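Local coordinates for protein chloromuconate cycloisomerase (Rhodococcus opacus, PDB 4M0X) that belongs to the enolase superfamily of metal-dependent enzymes, joining an alpha/beta capping domain to a TIM-type barrel that holds a manganese ion, at residues M8-V13 and T68-Y73; V34-R39 and E108-D113; A221-A226 and D231-L236; I244-S249 and I257-A262. All coordinates share one frame; numbering follows the deposited sequence.

Contact 1: residues M8-V13 and T68-Y73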
loop_
_atom_site.group_PDB
_atom_site.type_symbol
_atom_site.label_atom_id
_atom_site.label_comp_id
_atom_site.label_asym_id
_atom_site.label_seq_id
_atom_site.Cartn_x
_atom_site.Cartn_y
_atom_site.Cartn_z
ATOM N N MET A 8 15.414 15.356 -47.384
ATOM C CA MET A 8 15.558 14.221 -46.504
ATOM C C MET A 8 15.077 13.016 -47.283
ATOM O O MET A 8 13.923 12.970 -47.705
ATOM C CB MET A 8 14.739 14.400 -45.229
ATOM C CG MET A 8 14.690 13.143 -44.365
ATOM S SD MET A 8 13.803 13.358 -42.815
ATOM C CE MET A 8 12.112 13.626 -43.343
ATOM N N SER A 9 15.979 12.063 -47.490
ATOM C CA SER A 9 15.658 10.787 -48.136
ATOM C C SER A 9 15.737 9.620 -47.136
ATOM O O SER A 9 16.533 9.643 -46.180
ATOM C CB SER A 9 16.621 10.538 -49.274
ATOM O OG SER A 9 17.904 10.273 -48.742
ATOM N N ALA A 10 14.913 8.603 -47.367
ATOM C CA ALA A 10 14.896 7.396 -46.552
ATOM C C ALA A 10 14.978 6.138 -47.453
ATOM O O ALA A 10 14.003 5.770 -48.133
ATOM C CB ALA A 10 13.652 7.377 -45.677
ATOM N N THR A 11 16.140 5.496 -47.446
ATOM C CA THR A 11 16.458 4.407 -48.367
ATOM C C THR A 11 16.681 3.101 -47.615
ATOM O O THR A 11 17.553 3.025 -46.713
ATOM C CB THR A 11 17.803 4.654 -49.063
ATOM O OG1 THR A 11 17.787 5.914 -49.754
ATOM C CG2 THR A 11 18.135 3.508 -50.005
ATOM N N ILE A 12 15.932 2.080 -48.026
ATOM C CA ILE A 12 16.001 0.747 -47.448
ATOM C C ILE A 12 17.318 0.047 -47.903
ATOM O O ILE A 12 17.584 -0.094 -49.101
ATOM C CB ILE A 12 14.701 -0.030 -47.787
ATOM C CG1 ILE A 12 13.479 0.723 -47.245
ATOM C CG2 ILE A 12 14.688 -1.446 -47.242
ATOM C CD1 ILE A 12 12.157 0.316 -47.894
ATOM N N VAL A 13 18.151 -0.350 -46.940
ATOM C CA VAL A 13 19.437 -0.991 -47.233
ATOM C C VAL A 13 19.527 -2.410 -46.653
ATOM O O VAL A 13 19.091 -2.668 -45.516
ATOM C CB VAL A 13 20.593 -0.174 -46.634
ATOM C CG1 VAL A 13 21.931 -0.879 -46.891
ATOM C CG2 VAL A 13 20.559 1.252 -47.127
ATOM N N THR A 68 7.897 4.695 -45.202
ATOM C CA THR A 68 6.658 5.386 -45.498
ATOM C C THR A 68 6.301 6.450 -44.481
ATOM O O THR A 68 5.873 7.526 -44.868
ATOM C CB THR A 68 5.519 4.391 -45.651
ATOM O OG1 THR A 68 5.885 3.491 -46.685
ATOM C CG2 THR A 68 4.225 5.093 -46.061
ATOM N N ILE A 69 6.493 6.153 -43.193
ATOM C CA ILE A 69 6.149 7.084 -42.105
ATOM C C ILE A 69 7.059 8.283 -42.182
ATOM O O ILE A 69 6.625 9.436 -42.039
ATOM C CB ILE A 69 6.263 6.405 -40.723
ATOM C CG1 ILE A 69 5.066 5.488 -40.466
ATOM C CG2 ILE A 69 6.353 7.415 -39.607
ATOM C CD1 ILE A 69 3.729 6.209 -40.424
ATOM N N ILE A 70 8.324 8.001 -42.450
ATOM C CA ILE A 70 9.293 9.059 -42.639
ATOM C C ILE A 70 8.922 9.912 -43.864
ATOM O O ILE A 70 8.687 11.121 -43.715
ATOM C CB ILE A 70 10.721 8.508 -42.706
ATOM C CG1 ILE A 70 11.130 8.003 -41.313
ATOM C CG2 ILE A 70 11.686 9.575 -43.165
ATOM C CD1 ILE A 70 12.371 7.131 -41.279
ATOM N N ASP A 71 8.846 9.280 -45.046
ATOM C CA ASP A 71 8.567 10.006 -46.308
ATOM C C ASP A 71 7.271 10.763 -46.191
ATOM O O ASP A 71 7.260 11.939 -46.473
ATOM C CB ASP A 71 8.527 9.109 -47.555
ATOM C CG ASP A 71 9.899 8.689 -48.021
ATOM O OD1 ASP A 71 10.908 9.302 -47.617
ATOM O OD2 ASP A 71 9.998 7.716 -48.787
ATOM N N GLN A 72 6.198 10.117 -45.730
ATOM C CA GLN A 72 4.889 10.728 -45.856
ATOM C C GLN A 72 4.448 11.557 -44.666
ATOM O O GLN A 72 3.906 12.666 -44.871
ATOM C CB GLN A 72 3.828 9.702 -46.213
ATOM C CG GLN A 72 2.432 10.280 -46.380
ATOM C CD GLN A 72 1.408 9.235 -46.804
ATOM O OE1 GLN A 72 1.759 8.118 -47.221
ATOM N NE2 GLN A 72 0.127 9.604 -46.713
ATOM N N TYR A 73 4.637 11.042 -43.442
ATOM C CA TYR A 73 4.046 11.725 -42.272
ATOM C C TYR A 73 5.003 12.494 -41.403
ATOM O O TYR A 73 4.592 13.413 -40.691
ATOM C CB TYR A 73 3.226 10.783 -41.399
ATOM C CG TYR A 73 2.058 10.167 -42.111
ATOM C CD1 TYR A 73 0.811 10.788 -42.118
ATOM C CD2 TYR A 73 2.205 8.957 -42.781
ATOM C CE1 TYR A 73 -0.265 10.222 -42.771
ATOM C CE2 TYR A 73 1.141 8.377 -43.442
ATOM C CZ TYR A 73 -0.088 9.007 -43.426
ATOM O OH TYR A 73 -1.126 8.401 -44.071
HETATM O O HOH W 1 12.738 8.818 -49.282
#

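Contact 2: residues V34-R39 and E108-D113. Unlike the reference sequence in segment 108-113: Asp113 (reference Thr).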
loop_
_atom_site.group_PDB
_atom_site.type_symbol
_atom_site.label_atom_id
_atom_site.label_comp_id
_atom_site.label_asym_id
_atom_site.label_seq_id
_atom_site.Cartn_x
_atom_site.Cartn_y
_atom_site.Cartn_z
ATOM N N VAL A 34 16.734 1.350 -42.660
ATOM C CA VAL A 34 16.411 2.464 -43.507
ATOM C C VAL A 34 17.542 3.450 -43.256
ATOM O O VAL A 34 17.786 3.824 -42.102
ATOM C CB VAL A 34 15.027 3.077 -43.154
ATOM C CG1 VAL A 34 14.689 4.235 -44.080
ATOM C CG2 VAL A 34 13.929 2.030 -43.247
ATOM N N LEU A 35 18.262 3.867 -44.291
ATOM C CA LEU A 35 19.239 4.950 -44.065
ATOM C C LEU A 35 18.650 6.348 -44.303
ATOM O O LEU A 35 18.252 6.665 -45.414
ATOM C CB LEU A 35 20.532 4.763 -44.868
ATOM C CG LEU A 35 21.447 5.917 -44.474
ATOM C CD1 LEU A 35 22.469 5.449 -43.463
ATOM C CD2 LEU A 35 22.117 6.567 -45.665
ATOM N N VAL A 36 18.571 7.171 -43.261
ATOM C CA VAL A 36 17.997 8.529 -43.412
ATOM C C VAL A 36 19.077 9.555 -43.678
ATOM O O VAL A 36 20.184 9.457 -43.132
ATOM C CB VAL A 36 17.143 8.959 -42.229
ATOM C CG1 VAL A 36 16.887 10.470 -42.261
ATOM C CG2 VAL A 36 15.832 8.205 -42.265
ATOM N N ARG A 37 18.765 10.506 -44.559
ATOM C CA ARG A 37 19.714 11.541 -44.926
ATOM C C ARG A 37 19.058 12.862 -44.899
ATOM O O ARG A 37 17.945 13.035 -45.404
ATOM C CB ARG A 37 20.271 11.307 -46.306
ATOM C CG ARG A 37 21.263 10.171 -46.312
ATOM C CD ARG A 37 21.468 9.763 -47.745
ATOM N NE ARG A 37 22.567 10.506 -48.339
ATOM C CZ ARG A 37 22.916 10.404 -49.606
ATOM N NH1 ARG A 37 22.216 9.606 -50.404
ATOM N NH2 ARG A 37 23.937 11.116 -50.051
ATOM N N VAL A 38 19.749 13.799 -44.277
ATOM C CA VAL A 38 19.217 15.127 -44.086
ATOM C C VAL A 38 20.283 16.012 -44.691
ATOM O O VAL A 38 21.437 15.928 -44.281
ATOM C CB VAL A 38 18.978 15.443 -42.582
ATOM C CG1 VAL A 38 18.158 16.708 -42.431
ATOM C CG2 VAL A 38 18.222 14.317 -41.895
ATOM N N ARG A 39 19.910 16.783 -45.710
ATOM C CA ARG A 39 20.808 17.752 -46.341
ATOM C C ARG A 39 20.262 19.130 -45.971
ATOM O O ARG A 39 19.044 19.313 -45.960
ATOM C CB ARG A 39 20.871 17.531 -47.865
ATOM C CG ARG A 39 21.972 18.277 -48.625
ATOM N N GLU A 108 15.704 12.054 -35.652
ATOM C CA GLU A 108 16.256 12.813 -34.526
ATOM C C GLU A 108 17.762 12.615 -34.542
ATOM O O GLU A 108 18.519 13.553 -34.359
ATOM C CB GLU A 108 15.653 12.361 -33.183
ATOM C CG GLU A 108 15.991 13.252 -31.973
ATOM C CD GLU A 108 17.041 12.657 -31.035
ATOM O OE1 GLU A 108 17.924 11.937 -31.518
ATOM O OE2 GLU A 108 17.010 12.903 -29.805
ATOM N N THR A 109 18.187 11.387 -34.811
ATOM C CA THR A 109 19.588 11.012 -34.765
ATOM C C THR A 109 20.377 11.642 -35.949
ATOM O O THR A 109 21.422 12.254 -35.764
ATOM C CB THR A 109 19.636 9.464 -34.601
ATOM O OG1 THR A 109 20.308 9.132 -33.396
ATOM C CG2 THR A 109 20.177 8.669 -35.778
ATOM N N ALA A 110 19.845 11.540 -37.163
ATOM C CA ALA A 110 20.445 12.206 -38.309
ATOM C C ALA A 110 20.626 13.685 -38.034
ATOM O O ALA A 110 21.669 14.248 -38.367
ATOM C CB ALA A 110 19.591 12.014 -39.541
ATOM N N LEU A 111 19.600 14.309 -37.444
ATOM C CA LEU A 111 19.670 15.678 -36.999
ATOM C C LEU A 111 20.830 15.993 -36.056
ATOM O O LEU A 111 21.485 17.042 -36.207
ATOM C CB LEU A 111 18.371 16.066 -36.347
ATOM C CG LEU A 111 17.437 16.966 -37.133
ATOM C CD1 LEU A 111 17.793 17.113 -38.602
ATOM C CD2 LEU A 111 16.027 16.442 -36.920
ATOM N N TRP A 112 21.090 15.114 -35.088
ATOM C CA TRP A 112 22.247 15.300 -34.213
ATOM C C TRP A 112 23.589 15.107 -34.946
ATOM O O TRP A 112 24.534 15.874 -34.740
ATOM C CB TRP A 112 22.180 14.392 -33.002
ATOM C CG TRP A 112 21.249 14.812 -31.912
ATOM C CD1 TRP A 112 20.165 14.121 -31.460
ATOM C CD2 TRP A 112 21.357 15.977 -31.084
ATOM N NE1 TRP A 112 19.572 14.788 -30.418
ATOM C CE2 TRP A 112 20.280 15.937 -30.166
ATOM C CE3 TRP A 112 22.261 17.047 -31.020
ATOM C CZ2 TRP A 112 20.067 16.937 -29.208
ATOM C CZ3 TRP A 112 22.044 18.045 -30.058
ATOM C CH2 TRP A 112 20.955 17.969 -29.159
ATOM N N ASP A 113 23.677 14.090 -35.794
ATOM C CA ASP A 113 24.846 13.924 -36.665
ATOM C C ASP A 113 25.180 15.201 -37.495
ATOM O O ASP A 113 26.318 15.662 -37.544
ATOM C CB ASP A 113 24.595 12.726 -37.577
ATOM C CG ASP A 113 25.820 12.326 -38.370
ATOM O OD1 ASP A 113 26.798 11.835 -37.762
ATOM O OD2 ASP A 113 25.802 12.473 -39.610
#

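Contact 3: residues A221-A226 and D231-L236. With MN (manganese (II) ion), chain C.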
loop_
_atom_site.group_PDB
_atom_site.type_symbol
_atom_site.label_atom_id
_atom_site.label_comp_id
_atom_site.label_asym_id
_atom_site.label_seq_id
_atom_site.Cartn_x
_atom_site.Cartn_y
_atom_site.Cartn_z
ATOM N N ALA A 221 18.949 -11.530 -15.831
ATOM C CA ALA A 221 17.870 -12.009 -16.661
ATOM C C ALA A 221 17.248 -10.828 -17.372
ATOM O O ALA A 221 16.685 -9.932 -16.749
ATOM C CB ALA A 221 16.845 -12.760 -15.844
ATOM N N GLU A 222 17.378 -10.826 -18.688
ATOM C CA GLU A 222 16.808 -9.782 -19.466
ATOM C C GLU A 222 15.377 -10.162 -19.800
ATOM O O GLU A 222 15.096 -11.315 -20.052
ATOM C CB GLU A 222 17.633 -9.533 -20.732
ATOM C CG GLU A 222 17.413 -8.124 -21.275
ATOM C CD GLU A 222 17.979 -7.882 -22.659
ATOM O OE1 GLU A 222 19.066 -8.443 -22.952
ATOM O OE2 GLU A 222 17.340 -7.109 -23.421
ATOM N N GLN A 223 14.478 -9.175 -19.773
ATOM C CA GLN A 223 13.075 -9.333 -20.118
ATOM C C GLN A 223 12.615 -10.768 -20.155
ATOM O O GLN A 223 12.422 -11.327 -21.230
ATOM C CB GLN A 223 12.798 -8.715 -21.480
ATOM C CG GLN A 223 11.310 -8.473 -21.711
ATOM C CD GLN A 223 10.793 -7.396 -20.805
ATOM O OE1 GLN A 223 11.375 -6.308 -20.723
ATOM N NE2 GLN A 223 9.714 -7.695 -20.091
ATOM N N PRO A 224 12.443 -11.400 -18.987
ATOM C CA PRO A 224 12.068 -12.824 -19.120
ATOM C C PRO A 224 10.582 -13.029 -19.471
ATOM O O PRO A 224 10.241 -13.903 -20.266
ATOM C CB PRO A 224 12.403 -13.408 -17.753
ATOM C CG PRO A 224 12.381 -12.242 -16.829
ATOM C CD PRO A 224 12.739 -11.007 -17.602
ATOM N N ILE A 225 9.709 -12.227 -18.885
ATOM C CA ILE A 225 8.285 -12.351 -19.124
ATOM C C ILE A 225 7.803 -11.170 -19.954
ATOM O O ILE A 225 8.586 -10.246 -20.218
ATOM C CB ILE A 225 7.496 -12.502 -17.806
ATOM C CG1 ILE A 225 7.705 -11.318 -16.867
ATOM C CG2 ILE A 225 7.930 -13.764 -17.090
ATOM C CD1 ILE A 225 6.672 -11.232 -15.745
ATOM N N ALA A 226 6.535 -11.217 -20.370
ATOM C CA ALA A 226 5.904 -10.171 -21.216
ATOM C C ALA A 226 6.199 -8.711 -20.770
ATOM O O ALA A 226 6.421 -8.477 -19.613
ATOM C CB ALA A 226 4.398 -10.421 -21.328
ATOM N N ASP A 231 3.965 -6.416 -12.527
ATOM C CA ASP A 231 3.869 -7.170 -11.274
ATOM C C ASP A 231 4.718 -8.441 -11.282
ATOM O O ASP A 231 5.364 -8.773 -10.285
ATOM C CB ASP A 231 2.427 -7.519 -10.989
ATOM C CG ASP A 231 1.602 -6.299 -10.692
ATOM O OD1 ASP A 231 2.159 -5.215 -10.379
ATOM O OD2 ASP A 231 0.370 -6.432 -10.773
ATOM N N GLY A 232 4.700 -9.138 -12.417
ATOM C CA GLY A 232 5.331 -10.414 -12.505
ATOM C C GLY A 232 6.809 -10.178 -12.441
ATOM O O GLY A 232 7.556 -10.949 -11.807
ATOM N N LEU A 233 7.230 -9.097 -13.097
ATOM C CA LEU A 233 8.619 -8.687 -13.047
ATOM C C LEU A 233 9.020 -8.419 -11.607
ATOM O O LEU A 233 10.063 -8.879 -11.174
ATOM C CB LEU A 233 8.798 -7.433 -13.859
ATOM C CG LEU A 233 9.430 -7.407 -15.244
ATOM C CD1 LEU A 233 9.814 -8.776 -15.816
ATOM C CD2 LEU A 233 8.535 -6.555 -16.154
ATOM N N ALA A 234 8.178 -7.701 -10.873
ATOM C CA ALA A 234 8.445 -7.397 -9.480
ATOM C C ALA A 234 8.523 -8.610 -8.593
ATOM O O ALA A 234 9.369 -8.610 -7.700
ATOM C CB ALA A 234 7.440 -6.413 -8.902
ATOM N N ARG A 235 7.660 -9.608 -8.799
ATOM C CA ARG A 235 7.713 -10.835 -8.007
ATOM C C ARG A 235 9.021 -11.560 -8.306
ATOM O O ARG A 235 9.595 -12.169 -7.390
ATOM C CB ARG A 235 6.582 -11.816 -8.314
ATOM C CG ARG A 235 5.269 -11.574 -7.604
ATOM C CD ARG A 235 4.151 -12.348 -8.302
ATOM N NE ARG A 235 2.930 -11.546 -8.460
ATOM C CZ ARG A 235 2.265 -11.343 -9.616
ATOM N NH1 ARG A 235 2.696 -11.884 -10.758
ATOM N NH2 ARG A 235 1.149 -10.586 -9.638
ATOM N N LEU A 236 9.474 -11.515 -9.568
ATOM C CA LEU A 236 10.694 -12.190 -9.988
ATOM C C LEU A 236 11.903 -11.526 -9.353
ATOM O O LEU A 236 12.821 -12.218 -8.839
ATOM C CB LEU A 236 10.865 -12.150 -11.499
ATOM C CG LEU A 236 10.412 -13.315 -12.360
ATOM C CD1 LEU A 236 10.949 -13.020 -13.729
ATOM C CD2 LEU A 236 10.940 -14.668 -11.934
HETATM MN MN MN C . 16.581 -7.798 -25.313
HETATM O O HOH W 2 14.860 -8.192 -27.073
HETATM O O HOH W 3 14.712 -8.428 -24.289
#

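Contact 4: residues I244-S249 and I257-A262. With MN (manganese (II) ion), chain C.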
loop_
_atom_site.group_PDB
_atom_site.type_symbol
_atom_site.label_atom_id
_atom_site.label_comp_id
_atom_site.label_asym_id
_atom_site.label_seq_id
_atom_site.Cartn_x
_atom_site.Cartn_y
_atom_site.Cartn_z
ATOM N N ILE A 244 17.109 -8.525 -12.569
ATOM C CA ILE A 244 16.233 -8.530 -13.730
ATOM C C ILE A 244 16.397 -7.208 -14.493
ATOM O O ILE A 244 16.266 -6.112 -13.912
ATOM C CB ILE A 244 14.761 -8.616 -13.253
ATOM C CG1 ILE A 244 14.548 -9.830 -12.369
ATOM C CG2 ILE A 244 13.773 -8.633 -14.410
ATOM C CD1 ILE A 244 14.817 -11.130 -13.086
ATOM N N MET A 245 16.612 -7.305 -15.799
ATOM C CA MET A 245 16.694 -6.135 -16.652
ATOM C C MET A 245 15.485 -5.946 -17.573
ATOM O O MET A 245 15.076 -6.854 -18.285
ATOM C CB MET A 245 17.944 -6.255 -17.475
ATOM C CG MET A 245 18.175 -5.186 -18.517
ATOM S SD MET A 245 19.953 -5.093 -18.812
ATOM C CE MET A 245 20.350 -6.679 -19.542
ATOM N N ALA A 246 14.934 -4.743 -17.562
ATOM C CA ALA A 246 13.920 -4.352 -18.493
ATOM C C ALA A 246 14.565 -3.981 -19.818
ATOM O O ALA A 246 15.593 -3.285 -19.857
ATOM C CB ALA A 246 13.162 -3.173 -17.937
ATOM N N ASP A 247 13.962 -4.450 -20.905
ATOM C CA ASP A 247 14.354 -4.054 -22.237
ATOM C C ASP A 247 13.060 -3.585 -22.906
ATOM O O ASP A 247 12.732 -2.391 -22.819
ATOM C CB ASP A 247 15.039 -5.196 -22.996
ATOM C CG ASP A 247 15.292 -4.860 -24.477
ATOM O OD1 ASP A 247 15.093 -3.682 -24.868
ATOM O OD2 ASP A 247 15.665 -5.769 -25.256
ATOM N N GLU A 248 12.311 -4.515 -23.516
ATOM C CA GLU A 248 10.994 -4.225 -24.119
ATOM C C GLU A 248 10.069 -3.415 -23.204
ATOM O O GLU A 248 9.178 -2.721 -23.690
ATOM C CB GLU A 248 10.246 -5.526 -24.441
ATOM C CG GLU A 248 10.699 -6.318 -25.659
ATOM C CD GLU A 248 11.829 -7.269 -25.324
ATOM O OE1 GLU A 248 12.547 -7.064 -24.285
ATOM O OE2 GLU A 248 12.008 -8.230 -26.108
ATOM N N SER A 249 10.257 -3.545 -21.883
ATOM C CA SER A 249 9.431 -2.867 -20.895
ATOM C C SER A 249 9.805 -1.409 -20.714
ATOM O O SER A 249 8.968 -0.642 -20.231
ATOM C CB SER A 249 9.499 -3.579 -19.542
ATOM O OG SER A 249 8.710 -4.768 -19.517
ATOM N N ILE A 257 9.850 5.530 -15.325
ATOM C CA ILE A 257 9.367 5.945 -14.039
ATOM C C ILE A 257 8.464 4.899 -13.394
ATOM O O ILE A 257 8.666 4.535 -12.222
ATOM C CB ILE A 257 8.702 7.326 -14.143
ATOM C CG1 ILE A 257 9.776 8.380 -13.838
ATOM C CG2 ILE A 257 7.468 7.434 -13.236
ATOM C CD1 ILE A 257 9.344 9.817 -14.092
ATOM N N ALA A 258 7.491 4.405 -14.160
ATOM C CA ALA A 258 6.557 3.420 -13.652
ATOM C C ALA A 258 7.275 2.212 -13.074
ATOM O O ALA A 258 6.927 1.771 -11.957
ATOM C CB ALA A 258 5.583 3.002 -14.718
ATOM N N LEU A 259 8.280 1.697 -13.808
ATOM C CA LEU A 259 9.053 0.540 -13.358
ATOM C C LEU A 259 9.854 0.886 -12.132
ATOM O O LEU A 259 9.747 0.212 -11.096
ATOM C CB LEU A 259 10.019 0.043 -14.424
ATOM C CG LEU A 259 9.502 -0.510 -15.747
ATOM C CD1 LEU A 259 10.513 -0.256 -16.855
ATOM C CD2 LEU A 259 9.171 -1.986 -15.632
ATOM N N ALA A 260 10.656 1.935 -12.242
ATOM C CA ALA A 260 11.527 2.321 -11.157
ATOM C C ALA A 260 10.786 2.215 -9.828
ATOM O O ALA A 260 11.300 1.682 -8.848
ATOM C CB ALA A 260 12.091 3.732 -11.362
ATOM N N ASP A 261 9.554 2.672 -9.797
ATOM C CA ASP A 261 8.956 2.881 -8.511
ATOM C C ASP A 261 7.914 1.859 -8.169
ATOM O O ASP A 261 7.388 1.854 -7.064
ATOM C CB ASP A 261 8.335 4.254 -8.480
ATOM C CG ASP A 261 6.956 4.247 -9.004
ATOM O OD1 ASP A 261 6.801 3.773 -10.151
ATOM O OD2 ASP A 261 6.043 4.676 -8.257
ATOM N N ALA A 262 7.560 1.040 -9.143
ATOM C CA ALA A 262 6.887 -0.196 -8.839
ATOM C C ALA A 262 7.976 -1.168 -8.399
ATOM O O ALA A 262 7.676 -2.234 -7.924
ATOM C CB ALA A 262 6.140 -0.716 -10.046
HETATM MN MN MN C . 16.581 -7.798 -25.313
HETATM O O HOH W 2 14.860 -8.192 -27.073
HETATM O O HOH W 3 14.712 -8.428 -24.289
#

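Contact 1: residues M8-V13 and T68-Y73
Ala10 and Ile70 meet through their methyl groups, Ala10 CB standing 3.9 Å from Ile70 CG2. That branch of the isoleucine is turned anti to its backbone N and does all the touching here, since chi1 of -70° sets CG1 on the N side. Met8 reaches the same methyl from farther up the strand. Its chain runs out straight through chi2 and then bends at chi3 (67°), which brings CE to 4.1 Å from Ile70 CG2; the two side chains cross at about a right angle. Asp71 supplies the polar part of the contact. Its OD1 accepts a hydrogen bond from a water that in turn accepts one from Ala10 N at 2.9 Å. The other oxygen, OD2, is salt-bridged to Lys67, whose NZ also bonds to Ala10 O, so water and lysine both link strand to helix here. The short axes run 8.4 Å apart and roughly antiparallel, at 156°. Ile70 also packs on Val36 of strand 27-40 and on Ile107 of helix 101-118. A helix laid over an antiparallel sheet in this way is characteristic of the N-terminal capping domain of the enolase superfamily.

Contact 2: residues V34-R39 and E108-D113
Val38 and Ala110 bring strand 27-40 against helix 101-118 in the alpha/beta capping domain of the enolase superfamily, where helices cover one face of an antiparallel sheet. Their CA atoms, 6.6 Å apart, are the nearest pair of the two segments, and the short axes pass 8.2 Å from each other at 47°.

All direct contact between the segments is apolar, and all four residues that make it are buried. Val38 divides its two methyls between neighbouring helix positions: with chi1 at -168°, CG1 lies anti to the backbone N and touches Leu111 CD1 at 3.9 Å, while CG2 lies beside the N and meets Ala110 CB at 3.6 Å. The valine and leucine side chains cross at about a right angle. Val36, two residues earlier on the same face, adds CG1 at 4.1 Å from Ala110 CB. The single methyl of Ala110 thus sits against two valines, which suits the close approach of helix to strand.

Polar groups lie on other faces of both elements. Arg37 points away from the helix and forms salt bridges with Glu45 and Glu362. Asp113, which differs from the reference sequence, pairs with Arg117 and also bonds to Ile47 N and Ser356 OG. The carboxylate of Glu108 accepts from the backbone N of Leu278 and Ser279, at the start of helix 278-291, tying this helix to the barrel. One turn on, Trp112 NE1 gives Glu108 OE2 a weak hydrogen bond of 3.2 Å, bent to 146° at the hydrogen.

Contact 3: residues A221-A226 and D231-L236
Chi1 of 59° puts CG1 of Ile225 between its own backbone N and carbonyl carbon, and chi2 of 164° extends the chain onto helix 230-239. CD1 thereby reaches the helix backbone, 3.4 Å from Leu233 N, beside Gly232, which presents bare main chain at this point. Behind it Ile225 CG1 lies 3.5 Å from Leu233 CD1, the two side chains lying alongside each other and pointing opposite ways. The ring of Pro224 completes the apolar patch: its CD faces the same leucine methyl, and its CG meets Leu236 CD1 at 3.5 Å. No hydrogen bond joins the two segments.

The turn that carries these residues is braced from within. Gln223 NE2 donates to Ile225 O over 2.8 Å, nearly straight at 174° and in the plane of the amide. NE2 also bonds to Ser249 OG, and OE1 accepts from Asp247 N. With both ends of the amide engaged, its rotation is fixed.

On the far side from the helix, Glu222 extends toward the manganese ion with CG anti to the backbone N. It binds by one oxygen, OE2 at 2.1 Å, whereas OE1 is 3.5 Å from the manganese and forms a salt bridge with Lys165. Asp196, Asp247 and two waters supply the other ligands.

Strand 220-222 thus has the metal site at its C-terminal end, as expected of a TIM barrel, and continues into the loop leading to helix 230-239. Strand 244-246 lies alongside, while Ala206 and Leu210 of helix 203-215 pack on Ile225 and Pro224 respectively.

Contact 4: residues I244-S249 and I257-A262
Ser249 and Leu259 form the nearest CA pair, 8.3 Å apart, so a single large side chain spans the distance between the turn and helix 253-262. That side chain is Leu259: with chi1 at -64° its CG lies anti to the carbonyl carbon, and both methyls reach the other segment. CD1 sits 3.7 Å from Ser249 O and 4.1 Å from Ala246 CB, while CD2 is 4.2 Å from Ser249 CB. The serine hydroxyl bonds to Arg227 O.

The next residue along from Ala246 serves the metal. Asp247, its CG anti to the backbone N, binds the manganese ion through OD2 at 2.2 Å, while OD1 forms a salt bridge with Lys271. Glu248 acts in the second shell: OE1 accepts from one metal-bound water at 2.6 Å and OE2 from the other at 3.0 Å, consistent with its carboxylate orienting both waters.

Strand 244-246 runs parallel between strands 220-222 and 267-270 of the barrel. Leu259 points from helix 253-262 into the layer between it and the sheet, also touching Phe268 of strand 267-270, and Ser249 packs against Leu233 of the preceding helix 230-239.

From the N terminus, strand 5-17 and strand 27-40, antiparallel neighbours in one sheet, both precede their helices in the chain. Contact 1 closes a loop with 54 residues between its segments, and contact 2 one with 68; their segments alternate along the chain, so the loops cross. The two touch through the sheet, Thr11 O lying 2.7 Å from Leu35 N, and together bind two helices to the capping domain's sheet. Contacts 3 and 4 follow in series as short closures, each within one beta-alpha-beta unit of the barrel. Glu222 at the end of one strand and Asp247 just after the next bind the same manganese ion, and the two centres lie about 9 Å apart, whereas contacts 1 and 3 are about 36 Å apart between centres.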